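Prolyl-tRNA synthetase (Giardia lamblia ATCC 50803, PDB 3IAL) probably attaches proline to tRNA(Pro) at the expense of ATP, by way of a prolyl-adenylate intermediate. Local coordinates at residues Trp27-Met32 against Asn158-Ile163; Leu162-Glu167 against Ser274-Ala279; Pro463-Glu468 against Ser504-Val509; Pro491-Leu496 against Tyr511-Lys516. All coordinates share one frame; numbering follows the deposited sequence.

Contact 1: Trp27-Met32 against Asn158-Ile163; sequences WFDAIM and NTKPLI. With PR8 (5'-O-[(R)-hydroxy{[(2S)-pyrrolidin-2-ylcarbonyl]oxy}phosphoryl]adenosine), chain H.
The ring of Phe28, on helix 24-34, is pressed into the loop 158-163 that borders the adenine pocket. Apolar packing dominates. Ile163 puts CD1 over one ring face in a CH-pi contact, 4.2 Å from the ring centroid and 24° off its normal, while CE of Met32, one helical turn on, lies over the opposite face. With CG anti to the backbone N (chi1 -173°), the Phe28 ring reaches out from the helix toward the loop. At its rim CE2 approaches Pro161 O to 3.3 Å, near the ring plane. Met32 bends at chi2 and chi3 and brings SD against Leu162 CD1 (3.9 Å) and Pro161 CB (4.1 Å). The charged part lies at the partly exposed border. Lys160 runs its aliphatic chain past Phe28, CE 3.5 Å from CD2, then turns at chi4 to place NZ 3.0 Å from Asp29 OD1. This salt bridge reaches the carboxylate from above, 56° out of its plane; Ala25 O is a second, weak acceptor for NZ. Ile163 and Leu162 also line the adenylate pocket, their carbonyls facing adenine. The chemistry therefore implies an apolar backing for the adenine-binding loop, with one ion pair fastening its outer end to the helix.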
# COMPACT_ATOMS: atom_id res chain seq x y z
N TRP B 27 11.46 -7.45 26.98
CA TRP B 27 10.13 -6.86 26.87
C TRP B 27 9.69 -6.80 25.42
O TRP B 27 8.57 -7.20 25.07
CB TRP B 27 10.15 -5.46 27.49
CG TRP B 27 8.85 -4.77 27.48
CD1 TRP B 27 7.92 -4.74 28.49
CD2 TRP B 27 8.33 -3.96 26.43
NE1 TRP B 27 6.85 -3.97 28.11
CE2 TRP B 27 7.07 -3.48 26.85
CE3 TRP B 27 8.82 -3.59 25.17
CZ2 TRP B 27 6.29 -2.66 26.06
CZ3 TRP B 27 8.03 -2.76 24.38
CH2 TRP B 27 6.78 -2.32 24.82
N PHE B 28 10.59 -6.32 24.57
CA PHE B 28 10.31 -6.16 23.14
C PHE B 28 9.98 -7.49 22.47
O PHE B 28 8.95 -7.61 21.80
CB PHE B 28 11.50 -5.51 22.43
CG PHE B 28 11.24 -5.16 21.00
CD1 PHE B 28 10.70 -3.93 20.66
CD2 PHE B 28 11.53 -6.07 19.98
CE1 PHE B 28 10.46 -3.59 19.33
CE2 PHE B 28 11.29 -5.74 18.64
CZ PHE B 28 10.76 -4.49 18.32
N ASP B 29 10.84 -8.49 22.66
CA ASP B 29 10.61 -9.82 22.08
C ASP B 29 9.29 -10.44 22.54
O ASP B 29 8.54 -10.98 21.73
CB ASP B 29 11.75 -10.78 22.42
CG ASP B 29 13.03 -10.46 21.67
OD1 ASP B 29 12.98 -9.78 20.61
OD2 ASP B 29 14.10 -10.88 22.15
N ALA B 30 9.00 -10.34 23.84
CA ALA B 30 7.77 -10.91 24.39
C ALA B 30 6.52 -10.16 23.87
O ALA B 30 5.54 -10.79 23.47
CB ALA B 30 7.81 -10.91 25.92
N ILE B 31 6.56 -8.83 23.85
CA ILE B 31 5.41 -8.08 23.35
C ILE B 31 5.16 -8.33 21.85
O ILE B 31 4.01 -8.38 21.43
CB ILE B 31 5.49 -6.56 23.67
CG1 ILE B 31 4.09 -5.92 23.63
CG2 ILE B 31 6.44 -5.84 22.70
CD1 ILE B 31 3.02 -6.68 24.45
N MET B 32 6.22 -8.53 21.06
CA MET B 32 6.08 -8.86 19.63
C MET B 32 5.19 -10.09 19.46
O MET B 32 4.29 -10.10 18.60
CB MET B 32 7.42 -9.17 18.95
CG MET B 32 8.34 -7.99 18.67
SD MET B 32 7.68 -6.73 17.58
CE MET B 32 7.29 -5.46 18.78
N ASN B 158 22.23 -10.92 13.75
CA ASN B 158 21.43 -10.79 14.97
C ASN B 158 20.12 -10.06 14.69
O ASN B 158 19.96 -8.88 15.05
CB ASN B 158 22.21 -10.06 16.06
CG ASN B 158 23.40 -10.84 16.55
OD1 ASN B 158 23.34 -12.07 16.71
ND2 ASN B 158 24.50 -10.14 16.80
N THR B 159 19.20 -10.75 14.03
CA THR B 159 17.97 -10.14 13.58
C THR B 159 17.00 -9.90 14.75
O THR B 159 16.92 -10.70 15.68
CB THR B 159 17.27 -10.98 12.48
OG1 THR B 159 16.81 -12.22 13.02
CG2 THR B 159 18.23 -11.27 11.32
N LYS B 160 16.29 -8.78 14.69
CA LYS B 160 15.28 -8.42 15.67
C LYS B 160 14.13 -7.82 14.88
O LYS B 160 14.35 -6.91 14.07
CB LYS B 160 15.86 -7.41 16.68
CG LYS B 160 14.98 -7.09 17.91
CD LYS B 160 15.84 -6.51 19.06
CE LYS B 160 15.04 -6.20 20.35
NZ LYS B 160 14.74 -7.40 21.24
N PRO B 161 12.89 -8.32 15.07
CA PRO B 161 11.74 -7.79 14.33
C PRO B 161 11.67 -6.26 14.33
O PRO B 161 11.89 -5.64 15.36
CB PRO B 161 10.54 -8.37 15.08
CG PRO B 161 11.04 -9.64 15.61
CD PRO B 161 12.49 -9.42 15.96
N LEU B 162 11.38 -5.69 13.15
CA LEU B 162 11.20 -4.25 12.97
C LEU B 162 12.51 -3.45 12.98
O LEU B 162 12.63 -2.46 12.28
CB LEU B 162 10.22 -3.65 13.99
CG LEU B 162 8.90 -4.37 14.21
CD1 LEU B 162 8.06 -3.61 15.21
CD2 LEU B 162 8.14 -4.52 12.90
N ILE B 163 13.48 -3.88 13.78
CA ILE B 163 14.69 -3.10 14.06
C ILE B 163 15.85 -3.52 13.16
O ILE B 163 16.54 -2.66 12.62
CB ILE B 163 15.07 -3.24 15.57
CG1 ILE B 163 14.09 -2.43 16.43
CG2 ILE B 163 16.50 -2.79 15.84
CD1 ILE B 163 14.14 -2.77 17.89
C PR8 H . 18.69 5.14 2.56
N PR8 H . 18.11 5.09 0.22
O PR8 H . 18.72 3.92 2.46
P PR8 H . 19.19 4.92 4.99
N1 PR8 H . 15.96 -3.12 9.38
C2 PR8 H . 15.01 -2.21 9.53
N3 PR8 H . 15.15 -0.96 9.11
C4 PR8 H . 16.27 -0.55 8.51
C5 PR8 H . 17.30 -1.48 8.35
C6 PR8 H . 17.13 -2.78 8.79
N6 PR8 H . 18.10 -3.68 8.63
N7 PR8 H . 18.30 -0.85 7.74
C8 PR8 H . 17.93 0.41 7.53
N9 PR8 H . 16.69 0.61 8.01
CA PR8 H . 18.32 6.00 1.35
CB PR8 H . 16.99 6.69 1.62
CD PR8 H . 16.83 5.44 -0.39
CG PR8 H . 15.98 5.88 0.81
C1' PR8 H . 15.95 1.91 7.95
O10 PR8 H . 18.99 5.85 3.68
O1P PR8 H . 20.45 4.14 4.96
C2' PR8 H . 16.58 2.99 8.87
O2' PR8 H . 15.54 3.74 9.52
O2P PR8 H . 19.17 5.93 6.23
C3' PR8 H . 17.25 3.91 7.88
O3' PR8 H . 17.39 5.22 8.43
C4' PR8 H . 16.17 3.90 6.82
O4' PR8 H . 16.00 2.48 6.61
C5' PR8 H . 16.66 4.62 5.59
O5' PR8 H . 17.86 4.03 5.12

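Contact 2: Leu162-Glu167 against Ser274-Ala279; sequences LIRVRE and STRVLA. With PR8 (5'-O-[(R)-hydroxy{[(2S)-pyrrolidin-2-ylcarbonyl]oxy}phosphoryl]adenosine), chain H.
Arg276 reaches from the start of helix 276-285 to Ile163 O, gripping this one carbonyl side-on with two nitrogens. NE lies 2.9 Å from Ile163 O, in the carbonyl plane on a lone pair, and NH2 lies 3.1 Å from Ile163 O, nearly in line with the C=O bond. The chain is extended from CG to NE, which brings one guanidinium face against adenine, C4 3.6 Å from its plane and offset toward the rim. NH1 is held separately by Gln237 O, so the orientation of the group is fixed from two directions. Thr275 turns OG1 between its backbone N and carbonyl carbon (chi1 56°) and donates to Leu162 O at 2.7 Å. Ser274 has a similar first torsion, 77°; its OG donates to adenine N3 (2.9 Å) and accepts the capping bond from Arg276 N. Behind these polar groups, Ala279 CB meets Ile163 CG1 at 3.7 Å and Leu162 CB at 3.9 Å. Val165 adds weak backbone bonds to adenine N1 and N6. Together these bonds build the adenine site: an arginine lays its guanidinium face along the base, consistent with the adenine-binding arginine of class II synthetases, and positions the loop that reads its edge.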
# COMPACT_ATOMS: atom_id res chain seq x y z
N LEU B 162 11.38 -5.69 13.15
CA LEU B 162 11.20 -4.25 12.97
C LEU B 162 12.51 -3.45 12.98
O LEU B 162 12.63 -2.46 12.28
CB LEU B 162 10.22 -3.65 13.99
CG LEU B 162 8.90 -4.37 14.21
CD1 LEU B 162 8.06 -3.61 15.21
CD2 LEU B 162 8.14 -4.52 12.90
N ILE B 163 13.48 -3.88 13.78
CA ILE B 163 14.69 -3.10 14.06
C ILE B 163 15.85 -3.52 13.16
O ILE B 163 16.54 -2.66 12.62
CB ILE B 163 15.07 -3.24 15.57
CG1 ILE B 163 14.09 -2.43 16.43
CG2 ILE B 163 16.50 -2.79 15.84
CD1 ILE B 163 14.14 -2.77 17.89
N ARG B 164 16.08 -4.82 13.02
CA ARG B 164 17.15 -5.34 12.16
C ARG B 164 16.67 -6.61 11.48
O ARG B 164 16.75 -7.69 12.06
CB ARG B 164 18.41 -5.68 12.98
CG ARG B 164 19.32 -4.51 13.29
CD ARG B 164 20.72 -5.02 13.67
NE ARG B 164 20.65 -5.98 14.78
CZ ARG B 164 20.83 -5.69 16.07
NH1 ARG B 164 21.15 -4.46 16.46
NH2 ARG B 164 20.71 -6.66 16.97
N VAL B 165 16.16 -6.47 10.26
CA VAL B 165 15.61 -7.60 9.51
C VAL B 165 16.27 -7.69 8.13
O VAL B 165 16.94 -6.76 7.70
CB VAL B 165 14.06 -7.53 9.39
CG1 VAL B 165 13.40 -7.82 10.74
CG2 VAL B 165 13.60 -6.18 8.86
N ARG B 166 16.10 -8.82 7.46
CA ARG B 166 16.73 -9.03 6.16
C ARG B 166 15.79 -8.67 5.01
O ARG B 166 16.27 -8.34 3.92
CB ARG B 166 17.25 -10.45 6.04
CG ARG B 166 18.51 -10.68 6.89
CD ARG B 166 18.91 -12.13 6.95
NE ARG B 166 19.56 -12.60 5.73
CZ ARG B 166 19.47 -13.83 5.23
NH1 ARG B 166 18.73 -14.78 5.80
NH2 ARG B 166 20.12 -14.13 4.12
N GLU B 167 14.48 -8.73 5.24
CA GLU B 167 13.51 -8.06 4.36
C GLU B 167 12.84 -6.94 5.13
O GLU B 167 12.20 -7.17 6.15
CB GLU B 167 12.47 -9.03 3.80
CG GLU B 167 11.35 -8.33 3.05
CD GLU B 167 10.56 -9.24 2.12
OE1 GLU B 167 10.70 -10.47 2.22
OE2 GLU B 167 9.80 -8.71 1.27
N SER B 274 11.59 3.24 7.66
CA SER B 274 11.27 1.84 7.63
C SER B 274 10.38 1.46 8.82
O SER B 274 9.83 2.34 9.50
CB SER B 274 12.56 1.04 7.66
OG SER B 274 13.10 1.02 8.98
N THR B 275 10.28 0.16 9.07
CA THR B 275 9.58 -0.42 10.22
C THR B 275 10.14 0.02 11.58
O THR B 275 9.49 -0.15 12.62
CB THR B 275 9.67 -1.95 10.18
OG1 THR B 275 11.05 -2.34 10.13
CG2 THR B 275 8.93 -2.51 8.97
N ARG B 276 11.36 0.57 11.57
CA ARG B 276 11.96 1.15 12.78
C ARG B 276 11.13 2.27 13.41
O ARG B 276 11.21 2.49 14.61
CB ARG B 276 13.36 1.68 12.47
CG ARG B 276 14.35 0.59 12.22
CD ARG B 276 15.71 1.16 11.93
NE ARG B 276 16.74 0.15 12.05
CZ ARG B 276 18.04 0.38 11.97
NH1 ARG B 276 18.51 1.61 11.77
NH2 ARG B 276 18.88 -0.65 12.11
N VAL B 277 10.37 3.00 12.60
CA VAL B 277 9.47 4.04 13.12
C VAL B 277 8.44 3.41 14.06
O VAL B 277 8.22 3.89 15.18
CB VAL B 277 8.75 4.80 11.99
CG1 VAL B 277 7.85 5.90 12.56
CG2 VAL B 277 9.75 5.40 11.00
N LEU B 278 7.83 2.31 13.61
CA LEU B 278 6.90 1.53 14.42
C LEU B 278 7.61 0.98 15.66
O LEU B 278 7.09 1.08 16.77
CB LEU B 278 6.28 0.39 13.61
CG LEU B 278 5.25 -0.51 14.30
CD1 LEU B 278 4.05 0.30 14.77
CD2 LEU B 278 4.80 -1.65 13.37
N ALA B 279 8.80 0.43 15.48
CA ALA B 279 9.61 -0.03 16.61
C ALA B 279 9.72 1.05 17.70
O ALA B 279 9.50 0.76 18.88
CB ALA B 279 10.99 -0.46 16.16
C PR8 H . 18.69 5.14 2.56
N PR8 H . 18.11 5.09 0.22
O PR8 H . 18.72 3.92 2.46
P PR8 H . 19.19 4.92 4.99
N1 PR8 H . 15.96 -3.12 9.38
C2 PR8 H . 15.01 -2.21 9.53
N3 PR8 H . 15.15 -0.96 9.11
C4 PR8 H . 16.27 -0.55 8.51
C5 PR8 H . 17.30 -1.48 8.35
C6 PR8 H . 17.13 -2.78 8.79
N6 PR8 H . 18.10 -3.68 8.63
N7 PR8 H . 18.30 -0.85 7.74
C8 PR8 H . 17.93 0.41 7.53
N9 PR8 H . 16.69 0.61 8.01
CA PR8 H . 18.32 6.00 1.35
CB PR8 H . 16.99 6.69 1.62
CD PR8 H . 16.83 5.44 -0.39
CG PR8 H . 15.98 5.88 0.81
C1' PR8 H . 15.95 1.91 7.95
O10 PR8 H . 18.99 5.85 3.68
O1P PR8 H . 20.45 4.14 4.96
C2' PR8 H . 16.58 2.99 8.87
O2' PR8 H . 15.54 3.74 9.52
O2P PR8 H . 19.17 5.93 6.23
C3' PR8 H . 17.25 3.91 7.88
O3' PR8 H . 17.39 5.22 8.43
C4' PR8 H . 16.17 3.90 6.82
O4' PR8 H . 16.00 2.48 6.61
C5' PR8 H . 16.66 4.62 5.59
O5' PR8 H . 17.86 4.03 5.12

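Contact 3: Pro463-Glu468 against Ser504-Val509; sequences PFYTTE and SGKPAV
Tyr465 lies alongside Lys506, the two side chains pointing the same way where the end of strand 459-464 meets the loop before strand 510-515. Already at the backbone, Tyr465 CA makes a CA-H...O contact with Pro507 O at 3.4 Å. CB then packs against Lys506 CB (3.9 Å) and lies near Ser504 OG. The first torsion, 83°, sets CG between the backbone N and the carbonyl carbon and turns the ring so that Ser504 and Lys506 both approach from one side. CD2 comes 3.5 Å from Ser504 OG, CD1 meets Lys506 CD at 4.0 Å and CE1 nears NZ, all obliquely. CG2 of Thr466 lies over the opposite face, toward its rim. The backbones are tied by Val509 N donating to Phe464 O at 3.0 Å, and a water donates to Tyr465 O at 2.9 Å. Val509 CG2 rests on Tyr465 O, while Pro463 CB touches Ala508 CB at 3.7 Å. Ser504 OG accepts from Lys506 N and Thr466 OG1 from Glu468 N, each closing an ST turn. The Val509-Phe464 bond continues the antiparallel pairing of strands 459-464 and 510-515 at a surface end of the C-terminal ProRS region.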
# COMPACT_ATOMS: atom_id res chain seq x y z
N PRO B 463 31.25 19.26 23.49
CA PRO B 463 31.91 20.11 22.50
C PRO B 463 33.10 19.36 21.90
O PRO B 463 33.77 18.59 22.61
CB PRO B 463 32.35 21.34 23.30
CG PRO B 463 32.26 20.96 24.74
CD PRO B 463 31.35 19.78 24.87
N PHE B 464 33.35 19.58 20.61
CA PHE B 464 34.34 18.81 19.88
C PHE B 464 35.01 19.70 18.83
O PHE B 464 34.37 20.60 18.28
CB PHE B 464 33.66 17.60 19.24
CG PHE B 464 34.60 16.60 18.63
CD1 PHE B 464 35.52 15.92 19.42
CD2 PHE B 464 34.53 16.30 17.28
CE1 PHE B 464 36.39 14.98 18.85
CE2 PHE B 464 35.38 15.37 16.71
CZ PHE B 464 36.31 14.70 17.49
N TYR B 465 36.28 19.43 18.54
CA TYR B 465 37.13 20.35 17.78
C TYR B 465 36.96 20.33 16.24
O TYR B 465 37.48 21.22 15.57
CB TYR B 465 38.60 20.10 18.14
CG TYR B 465 39.25 18.96 17.39
CD1 TYR B 465 40.00 19.20 16.23
CD2 TYR B 465 39.11 17.65 17.82
CE1 TYR B 465 40.59 18.16 15.54
CE2 TYR B 465 39.69 16.61 17.13
CZ TYR B 465 40.44 16.87 16.00
OH TYR B 465 41.02 15.84 15.30
N THR B 466 36.28 19.33 15.69
CA THR B 466 36.16 19.21 14.24
C THR B 466 34.92 18.43 13.79
O THR B 466 34.44 17.54 14.48
CB THR B 466 37.40 18.53 13.63
OG1 THR B 466 37.33 18.59 12.21
CG2 THR B 466 37.50 17.06 14.07
N THR B 467 34.43 18.76 12.60
CA THR B 467 33.39 17.98 11.95
C THR B 467 33.97 17.27 10.74
O THR B 467 33.23 16.65 9.98
CB THR B 467 32.22 18.87 11.49
OG1 THR B 467 32.68 19.76 10.45
CG2 THR B 467 31.67 19.67 12.65
N GLU B 468 35.29 17.35 10.59
CA GLU B 468 35.99 16.81 9.44
C GLU B 468 36.47 15.37 9.73
O GLU B 468 36.29 14.85 10.84
CB GLU B 468 37.16 17.74 9.06
CG GLU B 468 36.68 19.16 8.64
CD GLU B 468 37.82 20.17 8.38
OE1 GLU B 468 38.98 19.93 8.78
OE2 GLU B 468 37.53 21.22 7.77
N SER B 504 40.21 16.78 22.98
CA SER B 504 41.55 17.22 22.56
C SER B 504 42.05 18.46 23.31
O SER B 504 43.25 18.72 23.33
CB SER B 504 41.56 17.53 21.06
OG SER B 504 40.72 18.64 20.76
N GLY B 505 41.13 19.23 23.88
CA GLY B 505 41.47 20.51 24.49
C GLY B 505 41.53 21.68 23.53
O GLY B 505 41.65 22.83 23.95
N LYS B 506 41.42 21.40 22.22
CA LYS B 506 41.45 22.42 21.18
C LYS B 506 40.15 23.22 21.16
O LYS B 506 39.19 22.85 21.85
CB LYS B 506 41.68 21.77 19.81
CG LYS B 506 43.02 21.05 19.68
CD LYS B 506 43.21 20.50 18.28
CE LYS B 506 44.40 19.57 18.19
NZ LYS B 506 44.37 18.74 16.95
N PRO B 507 40.10 24.33 20.39
CA PRO B 507 38.86 25.10 20.34
C PRO B 507 37.70 24.28 19.76
O PRO B 507 37.91 23.52 18.81
CB PRO B 507 39.20 26.27 19.42
CG PRO B 507 40.69 26.35 19.41
CD PRO B 507 41.15 24.95 19.57
N ALA B 508 36.52 24.42 20.35
CA ALA B 508 35.35 23.66 19.91
C ALA B 508 34.68 24.36 18.73
O ALA B 508 34.51 25.58 18.74
CB ALA B 508 34.36 23.48 21.05
N VAL B 509 34.30 23.57 17.72
CA VAL B 509 33.54 24.09 16.57
C VAL B 509 32.12 23.52 16.48
O VAL B 509 31.35 23.94 15.63
CB VAL B 509 34.26 23.81 15.23
CG1 VAL B 509 35.65 24.42 15.23
CG2 VAL B 509 34.34 22.31 14.95
O HOH W 1 39.26 23.21 16.71

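Contact 4: Pro491-Leu496 against Tyr511-Lys516; sequences PDENVL and YMYCAK
Glu493 and Tyr513 form the tight part of this contact, meeting from opposite directions between the loop after strand 485-489 and strand 510-515. Tyr513 OH donates to the syn lone pair of Glu493 OE1 at 2.6 Å, the carboxylate plane standing 79° from the ring. Extended beyond CG, Glu493 also sends OE2 to a salt bridge with Arg461; that arginine makes a cation-pi contact with Tyr511. Beside it the buried ring of Tyr511 leans on the loop: CE2 is 3.6 Å from Val495 CA, and Val495 CG2 touches CZ at 3.9 Å. Asn494 O lies at the ring edge, near its plane. Tyr511 OH is held by Glu499. The looser side is that of Asn494 and Leu496, both exposed. Leu496 N gives Tyr511 OH only a weak bond, 3.4 Å long, and its CG brushes the same hydroxyl, while a water accepts from Tyr511 N at 3.0 Å and reaches toward Glu493 O. A carboxylate shared between a phenol and an arginine would probably remain charged; the chemistry implies that the loop is anchored by this polar group inside and rests more loosely against the sheet outside.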
# COMPACT_ATOMS: atom_id res chain seq x y z
N PRO B 491 24.00 20.99 12.97
CA PRO B 491 24.58 22.25 12.51
C PRO B 491 23.82 23.49 12.99
O PRO B 491 24.41 24.57 13.09
CB PRO B 491 24.52 22.14 10.98
CG PRO B 491 24.39 20.70 10.70
CD PRO B 491 23.59 20.16 11.83
N ASP B 492 22.53 23.32 13.28
CA ASP B 492 21.69 24.41 13.81
C ASP B 492 21.98 24.77 15.28
O ASP B 492 21.50 25.79 15.76
CB ASP B 492 20.21 24.05 13.64
CG ASP B 492 19.81 23.90 12.18
OD1 ASP B 492 20.22 24.75 11.35
OD2 ASP B 492 19.08 22.94 11.86
N GLU B 493 22.74 23.93 15.98
CA GLU B 493 23.22 24.27 17.32
C GLU B 493 24.55 25.00 17.18
O GLU B 493 25.51 24.44 16.66
CB GLU B 493 23.44 23.01 18.17
CG GLU B 493 22.18 22.33 18.64
CD GLU B 493 22.46 21.03 19.37
OE1 GLU B 493 21.66 20.09 19.23
OE2 GLU B 493 23.48 20.95 20.08
N ASN B 494 24.60 26.24 17.64
CA ASN B 494 25.84 27.02 17.52
C ASN B 494 26.66 27.03 18.81
O ASN B 494 26.14 27.28 19.89
CB ASN B 494 25.55 28.44 17.02
CG ASN B 494 25.93 28.61 15.55
OD1 ASN B 494 27.06 28.32 15.16
ND2 ASN B 494 24.99 29.09 14.74
N VAL B 495 27.94 26.71 18.66
CA VAL B 495 28.84 26.62 19.80
C VAL B 495 29.13 28.01 20.34
O VAL B 495 29.23 28.98 19.58
CB VAL B 495 30.16 25.88 19.45
CG1 VAL B 495 30.98 26.67 18.43
CG2 VAL B 495 30.98 25.63 20.71
N LEU B 496 29.24 28.10 21.66
CA LEU B 496 29.59 29.35 22.31
C LEU B 496 31.06 29.63 22.02
O LEU B 496 31.86 28.70 22.02
CB LEU B 496 29.33 29.24 23.82
CG LEU B 496 27.87 28.95 24.20
CD1 LEU B 496 27.77 28.48 25.65
CD2 LEU B 496 27.02 30.19 23.96
N TYR B 511 28.98 20.69 18.82
CA TYR B 511 28.67 19.69 19.85
C TYR B 511 28.40 18.36 19.16
O TYR B 511 27.43 18.22 18.41
CB TYR B 511 27.46 20.10 20.69
CG TYR B 511 27.61 21.45 21.32
CD1 TYR B 511 28.35 21.62 22.49
CD2 TYR B 511 27.01 22.57 20.75
CE1 TYR B 511 28.50 22.88 23.07
CE2 TYR B 511 27.14 23.82 21.32
CZ TYR B 511 27.89 23.98 22.47
OH TYR B 511 28.01 25.23 23.02
N MET B 512 29.26 17.38 19.41
CA MET B 512 29.04 16.04 18.90
C MET B 512 28.14 15.29 19.86
O MET B 512 28.04 15.64 21.05
CB MET B 512 30.36 15.29 18.71
CG MET B 512 31.11 15.67 17.45
SD MET B 512 30.15 15.34 15.96
CE MET B 512 31.39 15.61 14.70
N TYR B 513 27.47 14.27 19.32
CA TYR B 513 26.65 13.34 20.08
C TYR B 513 27.17 11.93 19.89
O TYR B 513 27.33 11.46 18.75
CB TYR B 513 25.20 13.39 19.62
CG TYR B 513 24.47 14.66 19.96
CD1 TYR B 513 23.58 14.71 21.02
CD2 TYR B 513 24.65 15.81 19.20
CE1 TYR B 513 22.89 15.87 21.32
CE2 TYR B 513 23.97 16.97 19.49
CZ TYR B 513 23.08 17.00 20.54
OH TYR B 513 22.40 18.16 20.85
N CYS B 514 27.41 11.26 21.01
CA CYS B 514 27.95 9.91 21.02
C CYS B 514 26.90 9.00 21.64
O CYS B 514 26.18 9.41 22.55
CB CYS B 514 29.25 9.90 21.83
SG CYS B 514 29.73 8.33 22.50
N ALA B 515 26.82 7.76 21.16
CA ALA B 515 25.87 6.77 21.68
C ALA B 515 26.17 5.35 21.21
O ALA B 515 26.82 5.14 20.19
CB ALA B 515 24.45 7.14 21.28
N LYS B 516 25.69 4.39 21.99
CA LYS B 516 25.59 3.00 21.56
C LYS B 516 24.45 2.89 20.57
O LYS B 516 23.36 3.40 20.82
CB LYS B 516 25.29 2.07 22.73
CG LYS B 516 26.47 1.64 23.54
CD LYS B 516 26.14 0.34 24.26
CE LYS B 516 27.28 -0.16 25.11
NZ LYS B 516 27.19 -1.65 25.30
O HOH W 2 27.16 21.59 16.67

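Overall arrangement
Contacts 1 and 2 are buried in the catalytic core, whereas contact 4 is partly buried and contact 3 lies at the surface of the C-terminal region. The first two share Leu162 and Ile163, whose side chains pack against both helix 24-34 and helix 276-285, and both contacts touch the adenylate. Contact 1 is mainly apolar; contact 2 combines apolar packing with hydrogen bonds around adenine. Contacts 3 and 4, with centres 10 Å apart, meet through neighbouring strands 459-464 and 510-515, where Phe464 packs on Met512; backbone bonds and a tyrosine-carboxylate pair hold them, and no ligand takes part. About 9 Å separates the nearest atoms of contacts 2 and 4, which do not touch.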